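Local atomic coordinates of nitrogenase molybdenum-iron protein beta chain (Clostridium pasteurianum, PDB entry 4WES), a protein that forms, with the alpha chain, the molybdenum-iron component of nitrogenase, which reduces dinitrogen to ammonium, and shares an [8Fe-7S] cluster with that partner. Residues 246-249 with 250-254. Residues are numbered along the deposited sequence; the frame is centred on the assembly and turned at random.
Sequences SDLG and AKTLE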
loop_
_atom_site.group_PDB
_atom_site.type_symbol
_atom_site.label_atom_id
_atom_site.label_comp_id
_atom_site.label_asym_id
_atom_site.label_seq_id
_atom_site.Cartn_x
_atom_site.Cartn_y
_atom_site.Cartn_z
ATOM N N SER B 246 -6.705 0.964 -29.861
ATOM C CA SER B 246 -6.193 2.096 -30.605
ATOM C C SER B 246 -6.018 1.874 -32.118
ATOM O O SER B 246 -5.979 2.851 -32.884
ATOM C CB SER B 246 -4.852 2.540 -30.015
ATOM O OG SER B 246 -5.009 2.849 -28.638
ATOM N N ASP B 247 -5.895 0.614 -32.564
ATOM C CA ASP B 247 -5.565 0.393 -33.969
ATOM C C ASP B 247 -6.673 0.831 -34.895
ATOM O O ASP B 247 -6.382 1.334 -35.976
ATOM C CB ASP B 247 -5.254 -1.076 -34.244
ATOM C CG ASP B 247 -3.815 -1.448 -34.109
ATOM O OD1 ASP B 247 -2.983 -0.640 -33.687
ATOM O OD2 ASP B 247 -3.507 -2.628 -34.461
ATOM N N LEU B 248 -7.936 0.638 -34.531
ATOM C CA LEU B 248 -9.006 0.979 -35.458
ATOM C C LEU B 248 -8.938 2.461 -35.815
ATOM O O LEU B 248 -9.022 2.850 -36.981
ATOM C CB LEU B 248 -10.364 0.598 -34.904
ATOM C CG LEU B 248 -11.542 0.917 -35.832
ATOM C CD1 LEU B 248 -11.505 0.120 -37.109
ATOM C CD2 LEU B 248 -12.867 0.671 -35.112
ATOM N N GLY B 249 -8.770 3.299 -34.808
ATOM C CA GLY B 249 -8.645 4.723 -35.053
ATOM C C GLY B 249 -7.420 5.067 -35.908
ATOM O O GLY B 249 -7.492 5.868 -36.861
ATOM N N ALA B 250 -6.278 4.450 -35.582
ATOM C CA ALA B 250 -5.037 4.723 -36.324
ATOM C C ALA B 250 -5.152 4.312 -37.789
ATOM O O ALA B 250 -4.727 5.055 -38.699
ATOM C CB ALA B 250 -3.871 4.031 -35.684
ATOM N N LYS B 251 -5.722 3.141 -38.037
ATOM C CA LYS B 251 -5.929 2.649 -39.392
ATOM C C LYS B 251 -6.929 3.501 -40.166
ATOM O O LYS B 251 -6.768 3.745 -41.374
ATOM C CB LYS B 251 -6.390 1.184 -39.336
ATOM C CG LYS B 251 -5.334 0.211 -38.863
ATOM C CD LYS B 251 -5.828 -1.236 -38.713
ATOM C CE LYS B 251 -4.675 -2.145 -38.320
ATOM N NZ LYS B 251 -5.096 -3.567 -38.147
ATOM N N THR B 252 -7.973 3.938 -39.491
ATOM C CA THR B 252 -8.990 4.771 -40.126
ATOM C C THR B 252 -8.355 6.100 -40.557
ATOM O O THR B 252 -8.632 6.607 -41.648
ATOM C CB THR B 252 -10.192 4.992 -39.182
ATOM O OG1 THR B 252 -10.764 3.725 -38.839
ATOM C CG2 THR B 252 -11.283 5.843 -39.823
ATOM N N LEU B 253 -7.496 6.653 -39.701
ATOM C CA LEU B 253 -6.802 7.892 -40.002
ATOM C C LEU B 253 -5.835 7.719 -41.177
ATOM O O LEU B 253 -5.676 8.620 -42.017
ATOM C CB LEU B 253 -6.073 8.395 -38.750
ATOM C CG LEU B 253 -5.400 9.759 -38.876
ATOM C CD1 LEU B 253 -6.317 10.854 -39.374
ATOM C CD2 LEU B 253 -4.791 10.131 -37.534
ATOM N N GLU B 254 -5.168 6.556 -41.250
ATOM C CA GLU B 254 -4.305 6.283 -42.383
ATOM C C GLU B 254 -5.120 6.288 -43.697
ATOM O O GLU B 254 -4.719 6.892 -44.711
ATOM C CB GLU B 254 -3.553 4.961 -42.220
ATOM C CG GLU B 254 -2.560 4.712 -43.363
ATOM C CD GLU B 254 -1.872 3.367 -43.318
ATOM O OE1 GLU B 254 -0.665 3.329 -43.649
ATOM O OE2 GLU B 254 -2.532 2.355 -42.960
HETATM O O HOH W 1 -5.590 -4.394 -34.800
#
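Lys251 lays its aliphatic chain over the backbone carbonyl of Asp247, one turn earlier in helix 243-257, with CG 3.3 Å from Asp247 O. This helix is the crossover of a beta-alpha-beta unit between the parallel strands 237-241 and 261-264. With CG anti to its own carbonyl carbon (chi1 -69°) and the chain extended beyond it, Lys251 runs back toward the preceding turn, where NZ stops 4.1 Å from Asp247 OD2, too far for a salt bridge. A water fills in: it donates to Asp247 OD2 at 2.8 Å and accepts only a weak bond from Lys251 NZ. The other carboxylate oxygen, OD1, is taken by the hydroxyls of Ser240 and Thr263, so Asp247 ties the helix to both flanking strands. On the face toward helix 146-161, Leu248 and Thr252 pack against that helix, while Ala250 touches Thr238, Ser240 and Phe261 of the sheet. Thr252 also bonds back into its own helix. Its OG1, beside the backbone N (chi1 -59°), donates to Leu248 O at 2.7 Å from above the carbonyl plane, and Thr252 N reaches the same oxygen from the opposite face at 2.9 Å.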